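Local structure of UTP--glucose-1-phosphate uridylyltransferase (Acinetobacter baumannii, 6KNL) at residues K4-V9 against I52-S57; S22-M27 against A60-Y65; A112-K117 against K215-L220; L129-V134 against T255-S260. The protein catalyses the transfer of a uridylyl group from UTP to alpha-D-glucose 1-phosphate, making UDP-alpha-D-glucose and diphosphate. The protein carries 1 engineered substitution. All blocks are in the same frame, centred on the assembly; numbering follows the deposited sequence.

Contact 1 of 4, residues K4-V9 against I52-S57; sequences KAVLPV and ILVTHS. With URI (uridine), chain C.
Leu7 pairs with Leu53 in a parallel bridge and bonds to the neighbours of Leu53. Leu7 N donates to Ile52 O at 2.8 Å, and Val54 N donates to Leu7 O at 3.0 Å. One bond lies on each side of this pair: Ile52 N to Ala5 O, and Val9 N to Val54 O. On one face of the sheet, Val6 CG1 meets Val54 CG2 at 3.7 Å. On the other, Leu53 CD2 reaches Leu7 CG at 4.2 Å. Strands 4-8 and 52-55 run parallel, 22° apart, in the Rossmann-like core sheet of a GT-A nucleotidyltransferase. Next to the Val9 bond, Val9 CG2 packs on Thr55 CB at 3.7 Å. With chi1 at -69°, this methyl sits between the backbone N and the carbonyl carbon and lies close to Val54 O. Further out, helix 109-115 packs on Pro8 and Val54, and strand 97-102 lies beside Leu53 and Thr55. Pro8, a residue seen to bind UTP, has its O hydrogen-bonded to uridine O3' at 3.2 Å.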
loop_
_atom_site.group_PDB
_atom_site.type_symbol
_atom_site.label_atom_id
_atom_site.label_comp_id
_atom_site.label_asym_id
_atom_site.label_seq_id
_atom_site.Cartn_x
_atom_site.Cartn_y
_atom_site.Cartn_z
ATOM N N LYS A 4 19.726 16.803 -11.626
ATOM C CA LYS A 4 19.450 15.347 -11.790
ATOM C C LYS A 4 19.550 14.643 -10.433
ATOM O O LYS A 4 20.469 14.963 -9.678
ATOM C CB LYS A 4 20.436 14.731 -12.781
ATOM C CG LYS A 4 20.533 15.470 -14.098
ATOM C CD LYS A 4 21.397 14.764 -15.106
ATOM C CE LYS A 4 21.458 15.495 -16.429
ATOM N NZ LYS A 4 22.188 14.697 -17.437
ATOM N N ALA A 5 18.627 13.726 -10.145
ATOM C CA ALA A 5 18.682 12.825 -8.969
ATOM C C ALA A 5 18.520 11.384 -9.443
ATOM O O ALA A 5 17.637 11.140 -10.286
ATOM C CB ALA A 5 17.614 13.180 -7.972
ATOM N N VAL A 6 19.343 10.475 -8.913
ATOM C CA VAL A 6 19.264 9.006 -9.185
ATOM C C VAL A 6 18.518 8.366 -8.013
ATOM O O VAL A 6 19.010 8.529 -6.877
ATOM C CB VAL A 6 20.663 8.387 -9.348
ATOM C CG1 VAL A 6 20.612 6.877 -9.475
ATOM C CG2 VAL A 6 21.419 8.998 -10.515
ATOM N N LEU A 7 17.355 7.745 -8.251
ATOM C CA LEU A 7 16.687 6.919 -7.205
ATOM C C LEU A 7 16.909 5.466 -7.592
ATOM O O LEU A 7 16.391 5.018 -8.613
ATOM C CB LEU A 7 15.183 7.172 -7.047
ATOM C CG LEU A 7 14.615 8.570 -7.242
ATOM C CD1 LEU A 7 13.328 8.696 -6.452
ATOM C CD2 LEU A 7 15.560 9.694 -6.867
ATOM N N PRO A 8 17.700 4.711 -6.805
ATOM C CA PRO A 8 17.871 3.284 -7.025
ATOM C C PRO A 8 16.679 2.526 -6.419
ATOM O O PRO A 8 16.514 2.542 -5.222
ATOM C CB PRO A 8 19.218 2.998 -6.351
ATOM C CG PRO A 8 19.315 4.006 -5.237
ATOM C CD PRO A 8 18.476 5.194 -5.659
ATOM N N VAL A 9 15.870 1.908 -7.279
ATOM C CA VAL A 9 14.558 1.302 -6.915
ATOM C C VAL A 9 14.468 -0.141 -7.446
ATOM O O VAL A 9 13.349 -0.679 -7.504
ATOM C CB VAL A 9 13.414 2.193 -7.440
ATOM C CG1 VAL A 9 13.363 3.505 -6.685
ATOM C CG2 VAL A 9 13.490 2.446 -8.937
ATOM N N ILE A 52 15.774 10.088 -12.195
ATOM C CA ILE A 52 16.360 8.883 -12.856
ATOM C C ILE A 52 16.104 7.663 -11.965
ATOM O O ILE A 52 16.811 7.488 -10.963
ATOM C CB ILE A 52 17.847 9.083 -13.203
ATOM C CG1 ILE A 52 18.070 10.406 -13.943
ATOM C CG2 ILE A 52 18.364 7.898 -14.004
ATOM C CD1 ILE A 52 19.522 10.813 -14.079
ATOM N N LEU A 53 15.091 6.878 -12.327
ATOM C CA LEU A 53 14.767 5.592 -11.675
ATOM C C LEU A 53 15.732 4.556 -12.242
ATOM O O LEU A 53 15.706 4.341 -13.472
ATOM C CB LEU A 53 13.309 5.211 -11.950
ATOM C CG LEU A 53 12.251 6.218 -11.499
ATOM C CD1 LEU A 53 10.859 5.767 -11.908
ATOM C CD2 LEU A 53 12.298 6.458 -9.998
ATOM N N VAL A 54 16.589 3.991 -11.393
ATOM C CA VAL A 54 17.323 2.740 -11.719
ATOM C C VAL A 54 16.410 1.630 -11.226
ATOM O O VAL A 54 16.232 1.560 -10.008
ATOM C CB VAL A 54 18.702 2.668 -11.043
ATOM C CG1 VAL A 54 19.403 1.369 -11.365
ATOM C CG2 VAL A 54 19.572 3.854 -11.413
ATOM N N THR A 55 15.820 0.839 -12.115
ATOM C CA THR A 55 14.667 0.000 -11.720
ATOM C C THR A 55 14.866 -1.456 -12.146
ATOM O O THR A 55 15.933 -1.799 -12.690
ATOM C CB THR A 55 13.371 0.649 -12.223
ATOM O OG1 THR A 55 12.256 0.052 -11.549
ATOM C CG2 THR A 55 13.239 0.566 -13.726
ATOM N N HIS A 56 13.850 -2.261 -11.846
ATOM C CA HIS A 56 13.755 -3.725 -12.056
ATOM C C HIS A 56 12.489 -4.002 -12.871
ATOM O O HIS A 56 11.545 -3.192 -12.774
ATOM C CB HIS A 56 13.754 -4.416 -10.684
ATOM C CG HIS A 56 13.719 -5.910 -10.722
ATOM N ND1 HIS A 56 12.540 -6.625 -10.562
ATOM C CD2 HIS A 56 14.709 -6.822 -10.866
ATOM C CE1 HIS A 56 12.809 -7.914 -10.618
ATOM N NE2 HIS A 56 14.135 -8.063 -10.809
ATOM N N SER A 57 12.477 -5.119 -13.602
ATOM C CA SER A 57 11.410 -5.551 -14.542
ATOM C C SER A 57 10.059 -5.734 -13.841
ATOM O O SER A 57 9.078 -5.906 -14.565
ATOM C CB SER A 57 11.795 -6.827 -15.258
ATOM O OG SER A 57 11.906 -7.902 -14.344
HETATM N N1 URI C . 19.123 -0.962 -4.493
HETATM C C2 URI C . 20.039 -1.659 -3.721
HETATM N N3 URI C . 20.829 -2.547 -4.399
HETATM C C4 URI C . 20.796 -2.819 -5.748
HETATM C C5 URI C . 19.824 -2.055 -6.487
HETATM C C6 URI C . 19.035 -1.172 -5.850
HETATM O O2 URI C . 20.148 -1.509 -2.513
HETATM O O4 URI C . 21.573 -3.666 -6.192
HETATM C "C1'" URI C . 18.260 0.006 -3.782
HETATM C "C2'" URI C . 17.174 -0.666 -2.931
HETATM C "C3'" URI C . 16.976 0.393 -1.835
HETATM C "C4'" URI C . 18.413 0.882 -1.595
HETATM O "O2'" URI C . 15.984 -0.929 -3.649
HETATM O "O3'" URI C . 16.152 1.492 -2.210
HETATM O "O4'" URI C . 19.072 0.747 -2.890
HETATM C "C5'" URI C . 19.146 0.118 -0.484
HETATM O "O5'" URI C . 20.562 0.227 -0.556
#

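Contact 2 of 4, residues S22-M27 against A60-Y65; sequences SIPKEM and ASIENY. With URI (uridine), chain C.
The ring of Tyr65 meets the methyl of Met27 obliquely, with Met27 CE 4.0 Å from Tyr65 CD1. The sulfur completes a Met-aromatic contact: Met27 SD lies 5.5 Å from the centroid of the Tyr65 ring, 34° off its normal. Pro34 and Arg33 also touch this ring, and Lys21 of the second subunit makes a cation-pi contact with it. Tyr65 OH is hydrogen-bonded to Glu37. The carboxylate of Glu26 meets Ile62, with Glu26 OE1 3.5 Å from Ile62 CD1. The same methyl lies 3.6 Å from Glu26 CB and also touches Pro24 CB. The bend at chi2 (-58°) sets Met27 SD 3.9 Å from Ile62 CG1, and the bend at chi3 (-66°) turns CE toward Tyr65. Ser61 OG lies against the apolar groups Pro24 CD and Met27 CG. The contact thus packs helix 60-65 against the short 3-10 segment 25-27 in the nucleotide-binding domain. The side chain of Lys25, seen to bind UTP and UDP-glucose, leaves its backbone on the side away from helix 60-65. Its NZ makes a salt bridge with Glu26 OE2 at 3.4 Å and a weak hydrogen bond to uridine O3' at 3.2 Å. Glu26 OE1 pairs with Lys59. The carboxylate is therefore gripped by two lysines, one on each oxygen, while its carbon chain rests on Ile62 and Lys25 also reaches the ribose.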
loop_
_atom_site.group_PDB
_atom_site.type_symbol
_atom_site.label_atom_id
_atom_site.label_comp_id
_atom_site.label_asym_id
_atom_site.label_seq_id
_atom_site.Cartn_x
_atom_site.Cartn_y
_atom_site.Cartn_z
ATOM N N SER A 22 4.062 -8.717 -4.236
ATOM C CA SER A 22 3.516 -8.612 -5.619
ATOM C C SER A 22 3.346 -7.174 -6.116
ATOM O O SER A 22 2.860 -7.042 -7.236
ATOM C CB SER A 22 2.225 -9.350 -5.716
ATOM O OG SER A 22 2.462 -10.738 -5.533
ATOM N N ILE A 23 3.733 -6.161 -5.337
ATOM C CA ILE A 23 3.867 -4.741 -5.801
ATOM C C ILE A 23 5.211 -4.249 -5.286
ATOM O O ILE A 23 5.657 -4.736 -4.264
ATOM C CB ILE A 23 2.742 -3.809 -5.274
ATOM C CG1 ILE A 23 3.018 -3.423 -3.815
ATOM C CG2 ILE A 23 1.355 -4.411 -5.479
ATOM C CD1 ILE A 23 1.867 -2.811 -3.076
ATOM N N PRO A 24 5.850 -3.228 -5.891
ATOM C CA PRO A 24 7.119 -2.728 -5.373
ATOM C C PRO A 24 6.994 -2.125 -3.968
ATOM O O PRO A 24 6.006 -1.489 -3.694
ATOM C CB PRO A 24 7.480 -1.626 -6.378
ATOM C CG PRO A 24 6.734 -2.002 -7.629
ATOM C CD PRO A 24 5.411 -2.500 -7.090
ATOM N N LYS A 25 8.019 -2.292 -3.132
ATOM C CA LYS A 25 8.068 -1.704 -1.763
ATOM C C LYS A 25 7.810 -0.195 -1.854
ATOM O O LYS A 25 7.292 0.366 -0.876
ATOM C CB LYS A 25 9.418 -1.966 -1.081
ATOM C CG LYS A 25 10.615 -1.251 -1.706
ATOM C CD LYS A 25 11.941 -1.997 -1.593
ATOM C CE LYS A 25 13.114 -1.276 -2.238
ATOM N NZ LYS A 25 13.452 -0.010 -1.536
ATOM N N GLU A 26 8.177 0.419 -2.983
ATOM C CA GLU A 26 8.158 1.884 -3.196
ATOM C C GLU A 26 6.721 2.350 -3.381
ATOM O O GLU A 26 6.490 3.553 -3.249
ATOM C CB GLU A 26 8.949 2.279 -4.437
ATOM C CG GLU A 26 10.448 2.111 -4.284
ATOM C CD GLU A 26 10.979 0.748 -4.699
ATOM O OE1 GLU A 26 10.157 -0.139 -5.079
ATOM O OE2 GLU A 26 12.210 0.569 -4.634
ATOM N N MET A 27 5.811 1.429 -3.682
ATOM C CA MET A 27 4.372 1.724 -3.890
ATOM C C MET A 27 3.555 1.391 -2.635
ATOM O O MET A 27 2.312 1.455 -2.700
ATOM C CB MET A 27 3.847 0.923 -5.084
ATOM C CG MET A 27 4.573 1.259 -6.380
ATOM S SD MET A 27 4.455 3.013 -6.802
ATOM C CE MET A 27 2.697 3.129 -7.112
ATOM N N ALA A 60 7.156 -1.600 -12.967
ATOM C CA ALA A 60 6.331 -0.814 -13.917
ATOM C C ALA A 60 5.407 0.144 -13.153
ATOM O O ALA A 60 5.319 1.296 -13.546
ATOM C CB ALA A 60 5.535 -1.732 -14.806
ATOM N N SER A 61 4.757 -0.311 -12.085
ATOM C CA SER A 61 3.777 0.496 -11.313
ATOM C C SER A 61 4.415 1.811 -10.825
ATOM O O SER A 61 3.714 2.827 -10.791
ATOM C CB SER A 61 3.184 -0.304 -10.201
ATOM O OG SER A 61 4.143 -0.531 -9.190
ATOM N N ILE A 62 5.701 1.834 -10.492
ATOM C CA ILE A 62 6.393 3.105 -10.114
ATOM C C ILE A 62 6.352 4.047 -11.313
ATOM O O ILE A 62 5.967 5.189 -11.124
ATOM C CB ILE A 62 7.847 2.892 -9.652
ATOM C CG1 ILE A 62 7.918 2.118 -8.336
ATOM C CG2 ILE A 62 8.574 4.230 -9.555
ATOM C CD1 ILE A 62 9.316 1.682 -7.940
ATOM N N GLU A 63 6.796 3.582 -12.480
ATOM C CA GLU A 63 6.841 4.389 -13.728
ATOM C C GLU A 63 5.431 4.833 -14.115
ATOM O O GLU A 63 5.293 6.004 -14.555
ATOM C CB GLU A 63 7.454 3.609 -14.886
ATOM C CG GLU A 63 8.967 3.672 -14.912
ATOM C CD GLU A 63 9.616 2.335 -15.214
ATOM O OE1 GLU A 63 10.001 1.618 -14.246
ATOM O OE2 GLU A 63 9.729 2.017 -16.399
ATOM N N ASN A 64 4.442 3.934 -13.973
ATOM C CA ASN A 64 3.012 4.174 -14.326
ATOM C C ASN A 64 2.432 5.280 -13.438
ATOM O O ASN A 64 1.505 5.974 -13.889
ATOM C CB ASN A 64 2.179 2.899 -14.228
ATOM C CG ASN A 64 2.510 1.912 -15.323
ATOM O OD1 ASN A 64 3.081 2.301 -16.340
ATOM N ND2 ASN A 64 2.167 0.647 -15.129
ATOM N N TYR A 65 2.967 5.450 -12.231
ATOM C CA TYR A 65 2.460 6.419 -11.228
ATOM C C TYR A 65 2.759 7.869 -11.648
ATOM O O TYR A 65 1.981 8.759 -11.251
ATOM C CB TYR A 65 3.042 6.120 -9.848
ATOM C CG TYR A 65 2.403 6.937 -8.754
ATOM C CD1 TYR A 65 1.121 6.651 -8.313
ATOM C CD2 TYR A 65 3.055 8.023 -8.197
ATOM C CE1 TYR A 65 0.517 7.400 -7.320
ATOM C CE2 TYR A 65 2.472 8.772 -7.192
ATOM C CZ TYR A 65 1.205 8.453 -6.747
ATOM O OH TYR A 65 0.623 9.187 -5.770
HETATM N N1 URI C . 19.123 -0.962 -4.493
HETATM C C2 URI C . 20.039 -1.659 -3.721
HETATM N N3 URI C . 20.829 -2.547 -4.399
HETATM C C4 URI C . 20.796 -2.819 -5.748
HETATM C C5 URI C . 19.824 -2.055 -6.487
HETATM C C6 URI C . 19.035 -1.172 -5.850
HETATM O O2 URI C . 20.148 -1.509 -2.513
HETATM O O4 URI C . 21.573 -3.666 -6.192
HETATM C "C1'" URI C . 18.260 0.006 -3.782
HETATM C "C2'" URI C . 17.174 -0.666 -2.931
HETATM C "C3'" URI C . 16.976 0.393 -1.835
HETATM C "C4'" URI C . 18.413 0.882 -1.595
HETATM O "O2'" URI C . 15.984 -0.929 -3.649
HETATM O "O3'" URI C . 16.152 1.492 -2.210
HETATM O "O4'" URI C . 19.072 0.747 -2.890
HETATM C "C5'" URI C . 19.146 0.118 -0.484
HETATM O "O5'" URI C . 20.562 0.227 -0.556
#

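Contact 3 of 4, residues A112-K117 against K215-L220; sequences AVLCAK and KIMQLL
The thioether of Met217 lies against the helix that carries Val113, and its side chain crosses that of Val113 at about a right angle. This is helix-to-helix packing on the flank of the GT-A core: helix 216-220 lies against the end of helix 109-115. The bend at chi2 (-69°) brings Met217 SD to the other helix, and CE continues anti to CB (chi3 170°) to Val113. Met217 CE lies 3.7 Å from Val113 CG1 and 3.3 Å from Val113 O. Its sulfur passes alongside Lys117, with Met217 SD 3.6 Å from Lys117 CA. Leu220 also crosses Val113 at about a right angle, and Leu220 CD1 meets Val113 CG1 at 3.5 Å. The two branches of Leu114 divide: CD1 lies over Met217 O, while CD2 reaches the backbone of Leu220. Phe125 of strand 125-128 also touches Met217, and Ala236 of helix 233-240 touches Leu220. Lys117 extends across Gln218 to a salt bridge with Glu221. Lys117 NZ stands 3.4 Å from Gln218 NE2, two donors with no hydrogen bond between them.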
loop_
_atom_site.group_PDB
_atom_site.type_symbol
_atom_site.label_atom_id
_atom_site.label_comp_id
_atom_site.label_asym_id
_atom_site.label_seq_id
_atom_site.Cartn_x
_atom_site.Cartn_y
_atom_site.Cartn_z
ATOM N N ALA A 112 24.013 0.081 -8.827
ATOM C CA ALA A 112 22.757 0.744 -9.222
ATOM C C ALA A 112 23.085 2.167 -9.695
ATOM O O ALA A 112 22.727 2.485 -10.841
ATOM C CB ALA A 112 21.775 0.728 -8.082
ATOM N N VAL A 113 23.791 2.973 -8.889
ATOM C CA VAL A 113 24.233 4.342 -9.293
ATOM C C VAL A 113 24.977 4.233 -10.632
ATOM O O VAL A 113 24.726 5.045 -11.527
ATOM C CB VAL A 113 25.101 5.024 -8.220
ATOM C CG1 VAL A 113 25.937 6.147 -8.811
ATOM C CG2 VAL A 113 24.274 5.547 -7.053
ATOM N N LEU A 114 25.841 3.236 -10.793
ATOM C CA LEU A 114 26.677 3.111 -12.008
ATOM C C LEU A 114 25.777 2.907 -13.234
ATOM O O LEU A 114 26.150 3.359 -14.331
ATOM C CB LEU A 114 27.669 1.954 -11.826
ATOM C CG LEU A 114 28.655 1.757 -12.978
ATOM C CD1 LEU A 114 29.227 3.090 -13.458
ATOM C CD2 LEU A 114 29.768 0.809 -12.577
ATOM N N CYS A 115 24.634 2.245 -13.074
ATOM C CA CYS A 115 23.673 1.953 -14.180
ATOM C C CYS A 115 23.122 3.251 -14.798
ATOM O O CYS A 115 22.757 3.224 -15.977
ATOM C CB CYS A 115 22.544 1.056 -13.690
ATOM S SG CYS A 115 23.112 -0.601 -13.215
ATOM N N ALA A 116 23.128 4.353 -14.043
ATOM C CA ALA A 116 22.703 5.704 -14.473
ATOM C C ALA A 116 23.848 6.505 -15.102
ATOM O O ALA A 116 23.610 7.676 -15.393
ATOM C CB ALA A 116 22.167 6.453 -13.281
ATOM N N LYS A 117 25.045 5.943 -15.253
ATOM C CA LYS A 117 26.219 6.678 -15.797
ATOM C C LYS A 117 25.821 7.443 -17.066
ATOM O O LYS A 117 26.090 8.667 -17.126
ATOM C CB LYS A 117 27.366 5.718 -16.119
ATOM C CG LYS A 117 28.382 6.259 -17.108
ATOM C CD LYS A 117 29.651 5.455 -17.154
ATOM C CE LYS A 117 30.387 5.607 -18.471
ATOM N NZ LYS A 117 31.848 5.429 -18.298
ATOM N N LYS A 215 32.389 12.420 -11.581
ATOM C CA LYS A 215 33.681 11.720 -11.325
ATOM C C LYS A 215 33.435 10.357 -10.656
ATOM O O LYS A 215 34.164 9.404 -10.994
ATOM C CB LYS A 215 34.561 12.608 -10.431
ATOM C CG LYS A 215 36.066 12.516 -10.657
ATOM C CD LYS A 215 36.903 13.330 -9.671
ATOM C CE LYS A 215 36.577 14.814 -9.660
ATOM N NZ LYS A 215 37.758 15.637 -9.298
ATOM N N ILE A 216 32.475 10.291 -9.722
ATOM C CA ILE A 216 32.101 9.080 -8.920
ATOM C C ILE A 216 31.781 7.897 -9.840
ATOM O O ILE A 216 32.021 6.753 -9.431
ATOM C CB ILE A 216 30.911 9.384 -7.984
ATOM C CG1 ILE A 216 30.874 8.449 -6.778
ATOM C CG2 ILE A 216 29.589 9.355 -8.734
ATOM C CD1 ILE A 216 31.912 8.772 -5.730
ATOM N N MET A 217 31.211 8.156 -11.014
ATOM C CA MET A 217 30.852 7.098 -11.994
ATOM C C MET A 217 32.131 6.354 -12.412
ATOM O O MET A 217 32.099 5.103 -12.471
ATOM C CB MET A 217 30.147 7.687 -13.226
ATOM C CG MET A 217 28.766 8.264 -12.927
ATOM S SD MET A 217 27.544 6.988 -12.515
ATOM C CE MET A 217 26.196 8.020 -11.954
ATOM N N GLN A 218 33.214 7.091 -12.675
ATOM C CA GLN A 218 34.539 6.521 -13.057
ATOM C C GLN A 218 35.103 5.744 -11.872
ATOM O O GLN A 218 35.713 4.684 -12.073
ATOM C CB GLN A 218 35.522 7.621 -13.453
ATOM C CG GLN A 218 35.600 7.851 -14.952
ATOM C CD GLN A 218 34.277 8.279 -15.531
ATOM O OE1 GLN A 218 33.649 9.219 -15.045
ATOM N NE2 GLN A 218 33.857 7.586 -16.582
ATOM N N LEU A 219 34.884 6.262 -10.673
ATOM C CA LEU A 219 35.372 5.636 -9.424
ATOM C C LEU A 219 34.588 4.348 -9.137
ATOM O O LEU A 219 35.218 3.412 -8.632
ATOM C CB LEU A 219 35.257 6.650 -8.283
ATOM C CG LEU A 219 36.167 7.871 -8.411
ATOM C CD1 LEU A 219 35.862 8.888 -7.321
ATOM C CD2 LEU A 219 37.632 7.461 -8.359
ATOM N N LEU A 220 33.284 4.290 -9.444
ATOM C CA LEU A 220 32.466 3.047 -9.279
ATOM C C LEU A 220 32.930 1.975 -10.272
ATOM O O LEU A 220 32.908 0.791 -9.915
ATOM C CB LEU A 220 30.976 3.355 -9.449
ATOM C CG LEU A 220 30.350 4.023 -8.228
ATOM C CD1 LEU A 220 29.125 4.835 -8.616
ATOM C CD2 LEU A 220 30.015 2.990 -7.174
#

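Contact 4 of 4, residues L129-V134 against T255-S260; sequences LPDVLV and TFDCGS. With URI (uridine), chain C.
Two carboxylates come close together here: Asp131 OD2 lies 4.4 Å from Asp257 OD1. Arg15 links the pair. It forms a salt bridge with Asp257 and a long, weak ion pair with Asp131. Asp257 is part of a short antiparallel ribbon, strands 132-134 and 255-257, separate from the main sheet of the GT-A domain, and Asp131 lies just before its first strand. Leu133 and Phe256 are its hydrogen-bonded pair. Leu133 N donates to Phe256 O at 2.8 Å, nearly straight at 172° and in the carbonyl plane. The return bond runs from Phe256 N to Leu133 O. Cys258 N then donates to Asp131 O at 3.0 Å, less straight at 138°. Side chains line both faces. Val132 CG1 packs on Thr255 CG2 at 3.8 Å, while on the other face Leu133 CG meets Cys258 SG at 3.6 Å. The cysteine sulfur is placed there by chi1 of -53°, anti to the carbonyl carbon. After the ribbon, Ser260 N-caps helix 261-274, its OG bonding to Gly263 N and also to Asp257 O. Asp131, seen to bind UTP and UDP-glucose, takes a hydrogen bond from uridine O3' on OD1 at 2.7 Å. Its carboxylate thus meets the ribose with one oxygen and faces Asp257 with the other. Arg15 and Lys25 stand near Asp131 as long, weak ion pairs, consistent with a binding site whose charges are shared.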
loop_
_atom_site.group_PDB
_atom_site.type_symbol
_atom_site.label_atom_id
_atom_site.label_comp_id
_atom_site.label_asym_id
_atom_site.label_seq_id
_atom_site.Cartn_x
_atom_site.Cartn_y
_atom_site.Cartn_z
ATOM N N LEU A 129 17.895 7.517 -1.613
ATOM C CA LEU A 129 17.425 6.134 -1.358
ATOM C C LEU A 129 15.953 6.204 -0.972
ATOM O O LEU A 129 15.578 6.770 0.051
ATOM C CB LEU A 129 18.249 5.474 -0.255
ATOM C CG LEU A 129 19.761 5.433 -0.444
ATOM C CD1 LEU A 129 20.349 4.385 0.486
ATOM C CD2 LEU A 129 20.169 5.154 -1.885
ATOM N N PRO A 130 15.060 5.648 -1.800
ATOM C CA PRO A 130 13.627 5.873 -1.630
ATOM C C PRO A 130 12.965 5.126 -0.463
ATOM O O PRO A 130 11.866 5.482 -0.115
ATOM C CB PRO A 130 13.082 5.366 -2.966
ATOM C CG PRO A 130 14.028 4.243 -3.306
ATOM C CD PRO A 130 15.387 4.791 -2.940
ATOM N N ASP A 131 13.619 4.126 0.126
ATOM C CA ASP A 131 13.042 3.427 1.309
ATOM C C ASP A 131 13.023 4.413 2.489
ATOM O O ASP A 131 12.122 4.281 3.323
ATOM C CB ASP A 131 13.668 2.053 1.606
ATOM C CG ASP A 131 15.137 1.868 1.250
ATOM O OD1 ASP A 131 15.584 2.472 0.244
ATOM O OD2 ASP A 131 15.835 1.114 1.980
ATOM N N VAL A 132 13.908 5.417 2.508
ATOM C CA VAL A 132 13.954 6.480 3.563
ATOM C C VAL A 132 13.061 7.662 3.170
ATOM O O VAL A 132 13.267 8.205 2.080
ATOM C CB VAL A 132 15.388 6.974 3.823
ATOM C CG1 VAL A 132 15.432 7.973 4.979
ATOM C CG2 VAL A 132 16.350 5.815 4.061
ATOM N N LEU A 133 12.154 8.072 4.064
ATOM C CA LEU A 133 11.352 9.319 3.969
ATOM C C LEU A 133 11.970 10.404 4.855
ATOM O O LEU A 133 12.427 10.071 5.941
ATOM C CB LEU A 133 9.924 9.035 4.435
ATOM C CG LEU A 133 9.070 8.121 3.556
ATOM C CD1 LEU A 133 7.598 8.453 3.765
ATOM C CD2 LEU A 133 9.427 8.238 2.081
ATOM N N VAL A 134 11.925 11.663 4.413
ATOM C CA VAL A 134 12.477 12.846 5.141
ATOM C C VAL A 134 11.366 13.882 5.340
ATOM O O VAL A 134 10.824 14.360 4.337
ATOM C CB VAL A 134 13.664 13.458 4.376
ATOM C CG1 VAL A 134 14.282 14.621 5.138
ATOM C CG2 VAL A 134 14.719 12.414 4.043
ATOM N N THR A 255 13.921 11.450 9.825
ATOM C CA THR A 255 13.794 10.333 8.840
ATOM C C THR A 255 12.795 9.269 9.308
ATOM O O THR A 255 12.507 9.202 10.516
ATOM C CB THR A 255 15.128 9.636 8.547
ATOM O OG1 THR A 255 15.752 9.214 9.760
ATOM C CG2 THR A 255 16.074 10.527 7.780
ATOM N N PHE A 256 12.301 8.474 8.348
ATOM C CA PHE A 256 11.496 7.240 8.548
ATOM C C PHE A 256 11.927 6.179 7.541
ATOM O O PHE A 256 11.971 6.462 6.336
ATOM C CB PHE A 256 9.997 7.473 8.366
ATOM C CG PHE A 256 9.481 8.614 9.182
ATOM C CD1 PHE A 256 9.558 9.906 8.704
ATOM C CD2 PHE A 256 8.989 8.407 10.456
ATOM C CE1 PHE A 256 9.102 10.966 9.471
ATOM C CE2 PHE A 256 8.521 9.464 11.213
ATOM C CZ PHE A 256 8.585 10.744 10.720
ATOM N N ASP A 257 12.192 4.977 8.048
ATOM C CA ASP A 257 12.669 3.830 7.242
ATOM C C ASP A 257 11.465 2.934 6.933
ATOM O O ASP A 257 11.098 2.095 7.786
ATOM C CB ASP A 257 13.817 3.132 7.963
ATOM C CG ASP A 257 14.370 1.945 7.203
ATOM O OD1 ASP A 257 14.118 1.857 5.989
ATOM O OD2 ASP A 257 15.044 1.111 7.843
ATOM N N CYS A 258 10.866 3.150 5.761
ATOM C CA CYS A 258 9.761 2.345 5.178
ATOM C C CYS A 258 10.333 1.069 4.549
ATOM O O CYS A 258 9.835 0.657 3.473
ATOM C CB CYS A 258 9.002 3.162 4.138
ATOM S SG CYS A 258 8.447 4.764 4.775
ATOM N N GLY A 259 11.362 0.494 5.178
ATOM C CA GLY A 259 11.964 -0.800 4.805
ATOM C C GLY A 259 11.717 -1.819 5.900
ATOM O O GLY A 259 11.350 -2.966 5.579
ATOM N N SER A 260 11.910 -1.404 7.154
ATOM C CA SER A 260 11.309 -2.051 8.345
ATOM C C SER A 260 9.788 -1.853 8.295
ATOM O O SER A 260 9.318 -0.951 7.561
ATOM C CB SER A 260 11.892 -1.522 9.634
ATOM O OG SER A 260 11.539 -0.164 9.818
HETATM N N1 URI C . 19.123 -0.962 -4.493
HETATM C C2 URI C . 20.039 -1.659 -3.721
HETATM N N3 URI C . 20.829 -2.547 -4.399
HETATM C C4 URI C . 20.796 -2.819 -5.748
HETATM C C5 URI C . 19.824 -2.055 -6.487
HETATM C C6 URI C . 19.035 -1.172 -5.850
HETATM O O2 URI C . 20.148 -1.509 -2.513
HETATM O O4 URI C . 21.573 -3.666 -6.192
HETATM C "C1'" URI C . 18.260 0.006 -3.782
HETATM C "C2'" URI C . 17.174 -0.666 -2.931
HETATM C "C3'" URI C . 16.976 0.393 -1.835
HETATM C "C4'" URI C . 18.413 0.882 -1.595
HETATM O "O2'" URI C . 15.984 -0.929 -3.649
HETATM O "O3'" URI C . 16.152 1.492 -2.210
HETATM O "O4'" URI C . 19.072 0.747 -2.890
HETATM C "C5'" URI C . 19.146 0.118 -0.484
HETATM O "O5'" URI C . 20.562 0.227 -0.556
#

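In the fold
Contacts 1, 2 and 4 meet at the bound uridine, and their centres lie about 12 to 16 Å apart. Contact 1 is in the middle. It touches contact 2 through Leu53 CD1 and Ile62 CG2 (3.6 Å) and contact 4 through Val9 CG1 and Pro130 CG (3.5 Å). Contacts 2 and 4 bring Lys25 NZ within 3.7 Å of Asp131 OD1, and both atoms lie at uridine O3'. Contact 3 lies on the flank and touches contact 1, with Pro8 CB 3.8 Å from Ala112 CB. It touches neither of the others: its nearest atoms are about 7 Å from contact 4 and about 10 Å from contact 2.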